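Local coordinates for nodulation protein S (Bradyrhizobium sp., PDB 3OFK), which probably transfers a methyl group from S-adenosylmethionine to a nitrogen during synthesis of the nodulation (Nod) factor, at residues S46-I58 with F109-V123. Sequence-based numbering, arbitrary orientation.
Sequences SLSSGAVSNGLEI and FSTAELFDLIVVAEV. With SAH (S-adenosyl-L-homocysteine), chain E.
Asp116 sets CG between its own backbone N and carbonyl carbon (chi1 59°), and this turns the carboxylate onto the backbone of Ser53 and Asn54. Asp116 OD2 takes Ser53 N at 2.7 Å on its syn lone pair. Asp116 OD1 takes Asn54 N at 2.7 Å, from the syn side but 20° out of the carboxylate plane. With an alanine at this position, Ser53 N and Asn54 N are likely to lose their shared acceptor group, and the corner at Ser53 and Asn54 could shift. With CG anti to the backbone N (chi1 -165°), Asn54 brings ND2 to Leu114 O at 2.9 Å, above the carbonyl plane. It donates only weakly to Glu113, whose carboxylate pairs with Arg75. Beyond this corner, strands 55-58 and 117-121 run parallel, neighbours in the Rossmann-like sheet. Leu56 N bonds Leu117 O, Val119 N bonds Leu56 O at 2.8 Å, and Ile58 N bonds Val119 O. Leu56 CB sits over the centre of the Phe115 ring, a CH-pi contact 3.7 Å from the centroid. A water bridges Ile58 O and Ala121 N where the strands part. One carboxylate thus holds two backbone N-H groups where the pair begins, while at the far end Ala121 O accepts a hydrogen bond from N of S-adenosyl-L-homocysteine at 2.9 Å.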
loop_
_atom_site.group_PDB
_atom_site.type_symbol
_atom_site.label_atom_id
_atom_site.label_comp_id
_atom_site.label_asym_id
_atom_site.label_seq_id
_atom_site.Cartn_x
_atom_site.Cartn_y
_atom_site.Cartn_z
ATOM N N SER A 46 11.149 3.231 -2.370
ATOM C CA SER A 46 11.017 2.171 -3.383
ATOM C C SER A 46 12.230 2.152 -4.321
ATOM O O SER A 46 12.671 1.073 -4.762
ATOM C CB SER A 46 9.731 2.351 -4.201
ATOM O OG SER A 46 8.557 2.417 -3.387
ATOM N N LEU A 47 12.786 3.347 -4.583
ATOM C CA LEU A 47 13.886 3.505 -5.536
ATOM C C LEU A 47 15.244 3.434 -4.863
ATOM O O LEU A 47 16.258 3.532 -5.555
ATOM C CB LEU A 47 13.772 4.836 -6.317
ATOM C CG LEU A 47 12.574 4.988 -7.266
ATOM C CD1 LEU A 47 12.644 6.329 -8.056
ATOM C CD2 LEU A 47 12.471 3.794 -8.235
ATOM N N SER A 48 15.289 3.249 -3.537
ATOM C CA SER A 48 16.566 3.330 -2.797
ATOM C C SER A 48 17.668 2.461 -3.376
ATOM O O SER A 48 18.835 2.822 -3.277
ATOM C CB SER A 48 16.387 2.973 -1.324
ATOM O OG SER A 48 15.501 3.882 -0.708
ATOM N N SER A 49 17.289 1.331 -3.969
ATOM C CA SER A 49 18.229 0.355 -4.544
ATOM C C SER A 49 18.307 0.395 -6.065
ATOM O O SER A 49 18.812 -0.555 -6.679
ATOM C CB SER A 49 17.834 -1.071 -4.112
ATOM O OG SER A 49 18.286 -1.343 -2.787
ATOM N N GLY A 50 17.823 1.484 -6.669
ATOM C CA GLY A 50 17.833 1.645 -8.131
ATOM C C GLY A 50 16.598 1.052 -8.792
ATOM O O GLY A 50 15.562 0.898 -8.144
ATOM N N ALA A 51 16.705 0.734 -10.089
ATOM C CA ALA A 51 15.589 0.159 -10.865
ATOM C C ALA A 51 15.160 -1.213 -10.319
ATOM O O ALA A 51 15.996 -2.007 -9.872
ATOM C CB ALA A 51 15.957 0.055 -12.383
ATOM N N VAL A 52 13.867 -1.503 -10.393
ATOM C CA VAL A 52 13.317 -2.770 -9.859
ATOM C C VAL A 52 13.129 -3.789 -10.996
ATOM O O VAL A 52 12.760 -3.409 -12.089
ATOM C CB VAL A 52 12.009 -2.455 -9.068
ATOM C CG1 VAL A 52 11.182 -3.665 -8.830
ATOM C CG2 VAL A 52 12.360 -1.753 -7.745
ATOM N N SER A 53 13.390 -5.075 -10.759
ATOM C CA SER A 53 13.128 -6.110 -11.802
ATOM C C SER A 53 11.646 -6.557 -11.948
ATOM O O SER A 53 11.140 -6.810 -13.060
ATOM C CB SER A 53 13.974 -7.353 -11.546
ATOM O OG SER A 53 15.379 -7.112 -11.752
ATOM N N ASN A 54 10.967 -6.711 -10.814
ATOM C CA ASN A 54 9.662 -7.367 -10.801
ATOM C C ASN A 54 8.953 -6.862 -9.598
ATOM O O ASN A 54 9.186 -7.348 -8.510
ATOM C CB ASN A 54 9.842 -8.890 -10.725
ATOM C CG ASN A 54 8.575 -9.638 -11.059
ATOM O OD1 ASN A 54 7.737 -9.151 -11.811
ATOM N ND2 ASN A 54 8.442 -10.855 -10.517
ATOM N N GLY A 55 8.162 -5.816 -9.772
ATOM C CA GLY A 55 7.565 -5.125 -8.635
ATOM C C GLY A 55 6.107 -5.539 -8.410
ATOM O O GLY A 55 5.422 -5.937 -9.362
ATOM N N LEU A 56 5.654 -5.452 -7.154
ATOM C CA LEU A 56 4.229 -5.686 -6.793
ATOM C C LEU A 56 3.655 -4.485 -6.028
ATOM O O LEU A 56 4.204 -4.036 -5.005
ATOM C CB LEU A 56 4.060 -6.959 -5.964
ATOM C CG LEU A 56 2.634 -7.309 -5.458
ATOM C CD1 LEU A 56 1.696 -7.682 -6.604
ATOM C CD2 LEU A 56 2.647 -8.421 -4.403
ATOM N N GLU A 57 2.530 -3.967 -6.477
ATOM C CA GLU A 57 1.863 -2.918 -5.728
ATOM C C GLU A 57 0.567 -3.509 -5.226
ATOM O O GLU A 57 -0.188 -4.107 -6.038
ATOM C CB GLU A 57 1.580 -1.688 -6.583
ATOM C CG GLU A 57 0.994 -0.525 -5.724
ATOM C CD GLU A 57 0.283 0.577 -6.492
ATOM O OE1 GLU A 57 -0.089 0.390 -7.667
ATOM O OE2 GLU A 57 0.120 1.683 -5.924
ATOM N N ILE A 58 0.339 -3.392 -3.907
ATOM C CA ILE A 58 -0.878 -3.934 -3.239
ATOM C C ILE A 58 -1.784 -2.788 -2.832
ATOM O O ILE A 58 -1.474 -2.081 -1.857
ATOM C CB ILE A 58 -0.540 -4.757 -1.996
ATOM C CG1 ILE A 58 0.214 -6.001 -2.417
ATOM C CG2 ILE A 58 -1.845 -5.165 -1.210
ATOM C CD1 ILE A 58 0.990 -6.684 -1.272
ATOM N N PHE A 109 -4.617 -13.806 -2.770
ATOM C CA PHE A 109 -3.662 -13.759 -3.865
ATOM C C PHE A 109 -2.615 -14.829 -3.646
ATOM O O PHE A 109 -1.938 -14.855 -2.610
ATOM C CB PHE A 109 -2.997 -12.379 -3.929
ATOM C CG PHE A 109 -2.108 -12.176 -5.135
ATOM C CD1 PHE A 109 -2.581 -12.407 -6.416
ATOM C CD2 PHE A 109 -0.823 -11.711 -4.990
ATOM C CE1 PHE A 109 -1.766 -12.188 -7.533
ATOM C CE2 PHE A 109 -0.013 -11.490 -6.099
ATOM C CZ PHE A 109 -0.480 -11.737 -7.365
ATOM N N SER A 110 -2.500 -15.739 -4.606
ATOM C CA SER A 110 -1.422 -16.719 -4.585
ATOM C C SER A 110 -0.762 -16.736 -5.954
ATOM O O SER A 110 -1.416 -16.963 -6.984
ATOM C CB SER A 110 -1.946 -18.107 -4.212
ATOM O OG SER A 110 -2.955 -18.506 -5.117
ATOM N N THR A 111 0.531 -16.427 -5.948
ATOM C CA THR A 111 1.368 -16.564 -7.123
ATOM C C THR A 111 2.578 -17.362 -6.742
ATOM O O THR A 111 2.948 -17.429 -5.561
ATOM C CB THR A 111 1.932 -15.239 -7.602
ATOM O OG1 THR A 111 1.354 -14.178 -6.842
ATOM C CG2 THR A 111 1.728 -15.062 -9.146
ATOM N N ALA A 112 3.180 -17.938 -7.777
ATOM C CA ALA A 112 4.511 -18.494 -7.719
ATOM C C ALA A 112 5.557 -17.379 -7.948
ATOM O O ALA A 112 6.738 -17.574 -7.643
ATOM C CB ALA A 112 4.651 -19.613 -8.753
ATOM N N GLU A 113 5.115 -16.229 -8.480
ATOM C CA GLU A 113 5.948 -15.013 -8.625
ATOM C C GLU A 113 6.696 -14.634 -7.346
ATOM O O GLU A 113 6.126 -14.649 -6.242
ATOM C CB GLU A 113 5.089 -13.780 -8.987
ATOM C CG GLU A 113 4.618 -13.639 -10.428
ATOM C CD GLU A 113 5.570 -12.836 -11.285
ATOM O OE1 GLU A 113 6.500 -13.418 -11.872
ATOM O OE2 GLU A 113 5.381 -11.614 -11.391
ATOM N N LEU A 114 7.970 -14.275 -7.508
ATOM C CA LEU A 114 8.710 -13.587 -6.449
ATOM C C LEU A 114 9.051 -12.185 -6.950
ATOM O O LEU A 114 9.452 -12.023 -8.106
ATOM C CB LEU A 114 9.971 -14.358 -6.041
ATOM C CG LEU A 114 9.712 -15.783 -5.525
ATOM C CD1 LEU A 114 11.037 -16.549 -5.250
ATOM C CD2 LEU A 114 8.797 -15.769 -4.297
ATOM N N PHE A 115 8.867 -11.199 -6.072
ATOM C CA PHE A 115 9.044 -9.760 -6.359
ATOM C C PHE A 115 10.211 -9.149 -5.579
ATOM O O PHE A 115 10.346 -9.347 -4.372
ATOM C CB PHE A 115 7.758 -8.993 -6.036
ATOM C CG PHE A 115 6.544 -9.565 -6.702
ATOM C CD1 PHE A 115 6.259 -9.263 -8.025
ATOM C CD2 PHE A 115 5.703 -10.446 -6.018
ATOM C CE1 PHE A 115 5.176 -9.810 -8.654
ATOM C CE2 PHE A 115 4.592 -10.999 -6.649
ATOM C CZ PHE A 115 4.330 -10.677 -7.974
ATOM N N ASP A 116 11.057 -8.396 -6.269
ATOM C CA ASP A 116 12.146 -7.675 -5.581
ATOM C C ASP A 116 11.689 -6.338 -4.948
ATOM O O ASP A 116 12.455 -5.694 -4.208
ATOM C CB ASP A 116 13.363 -7.490 -6.489
ATOM C CG ASP A 116 13.054 -6.730 -7.764
ATOM O OD1 ASP A 116 11.938 -6.848 -8.262
ATOM O OD2 ASP A 116 13.942 -6.030 -8.283
ATOM N N LEU A 117 10.461 -5.911 -5.239
ATOM C CA LEU A 117 9.833 -4.820 -4.499
ATOM C C LEU A 117 8.362 -5.135 -4.303
ATOM O O LEU A 117 7.671 -5.469 -5.268
ATOM C CB LEU A 117 9.920 -3.490 -5.241
ATOM C CG LEU A 117 9.305 -2.273 -4.528
ATOM C CD1 LEU A 117 10.024 -1.932 -3.201
ATOM C CD2 LEU A 117 9.386 -1.094 -5.516
ATOM N N ILE A 118 7.899 -5.018 -3.058
ATOM C CA ILE A 118 6.487 -4.993 -2.762
ATOM C C ILE A 118 6.157 -3.699 -2.057
ATOM O O ILE A 118 6.798 -3.328 -1.072
ATOM C CB ILE A 118 6.103 -6.153 -1.862
ATOM C CG1 ILE A 118 6.430 -7.469 -2.563
ATOM C CG2 ILE A 118 4.626 -6.062 -1.499
ATOM C CD1 ILE A 118 6.190 -8.703 -1.684
ATOM N N VAL A 119 5.211 -2.965 -2.615
ATOM C CA VAL A 119 4.749 -1.732 -1.995
ATOM C C VAL A 119 3.351 -2.057 -1.405
ATOM O O VAL A 119 2.485 -2.631 -2.075
ATOM C CB VAL A 119 4.717 -0.528 -2.983
ATOM C CG1 VAL A 119 4.256 0.731 -2.271
ATOM C CG2 VAL A 119 6.122 -0.306 -3.690
ATOM N N VAL A 120 3.179 -1.729 -0.128
ATOM C CA VAL A 120 1.961 -1.981 0.634
ATOM C C VAL A 120 1.738 -0.776 1.503
ATOM O O VAL A 120 2.250 -0.658 2.633
ATOM C CB VAL A 120 2.039 -3.316 1.398
ATOM C CG1 VAL A 120 3.284 -3.394 2.282
ATOM C CG2 VAL A 120 0.782 -3.557 2.220
ATOM N N ALA A 121 0.977 0.164 0.960
ATOM C CA ALA A 121 0.745 1.454 1.612
ATOM C C ALA A 121 -0.749 1.720 1.813
ATOM O O ALA A 121 -1.519 1.650 0.871
ATOM C CB ALA A 121 1.379 2.605 0.751
ATOM N N GLU A 122 -1.154 1.978 3.064
ATOM C CA GLU A 122 -2.515 2.492 3.382
ATOM C C GLU A 122 -3.613 1.510 2.916
ATOM O O GLU A 122 -4.681 1.895 2.458
ATOM C CB GLU A 122 -2.744 3.868 2.788
ATOM C CG GLU A 122 -1.614 4.898 3.004
ATOM C CD GLU A 122 -1.338 5.189 4.480
ATOM O OE1 GLU A 122 -2.249 4.994 5.324
ATOM O OE2 GLU A 122 -0.184 5.561 4.770
ATOM N N VAL A 123 -3.317 0.245 3.094
ATOM C CA VAL A 123 -4.219 -0.852 2.717
ATOM C C VAL A 123 -4.463 -1.883 3.835
ATOM O O VAL A 123 -5.603 -2.316 4.017
ATOM C CB VAL A 123 -3.716 -1.569 1.450
ATOM C CG1 VAL A 123 -2.305 -2.096 1.668
ATOM C CG2 VAL A 123 -4.630 -2.696 1.126
HETATM N N SAH E . -1.335 2.169 -2.019
HETATM C CA SAH E . -1.951 3.372 -2.571
HETATM C CB SAH E . -3.468 3.284 -2.436
HETATM C CG SAH E . -4.094 3.295 -1.051
HETATM S SD SAH E . -5.917 3.411 -1.031
HETATM C C SAH E . -1.436 4.678 -1.946
HETATM O O SAH E . -0.780 4.672 -0.902
HETATM O OXT SAH E . -1.670 5.760 -2.482
HETATM C "C5'" SAH E . -6.205 1.664 -0.599
HETATM C "C4'" SAH E . -6.387 0.667 -1.726
HETATM O "O4'" SAH E . -6.338 -0.649 -1.177
HETATM C "C3'" SAH E . -7.715 0.794 -2.470
HETATM O "O3'" SAH E . -7.492 0.687 -3.883
HETATM C "C2'" SAH E . -8.521 -0.400 -1.933
HETATM O "O2'" SAH E . -9.469 -0.869 -2.861
HETATM C "C1'" SAH E . -7.420 -1.398 -1.703
HETATM N N9 SAH E . -7.684 -2.532 -0.787
HETATM C C8 SAH E . -8.367 -2.507 0.402
HETATM N N7 SAH E . -8.326 -3.747 0.935
HETATM C C5 SAH E . -7.630 -4.559 0.120
HETATM C C6 SAH E . -7.280 -5.901 0.271
HETATM N N6 SAH E . -7.762 -6.593 1.341
HETATM N N1 SAH E . -6.541 -6.490 -0.725
HETATM C C2 SAH E . -6.117 -5.735 -1.815
HETATM N N3 SAH E . -6.450 -4.389 -1.926
HETATM C C4 SAH E . -7.186 -3.801 -0.957
HETATM O O HOH W 1 0.429 0.044 -1.755
#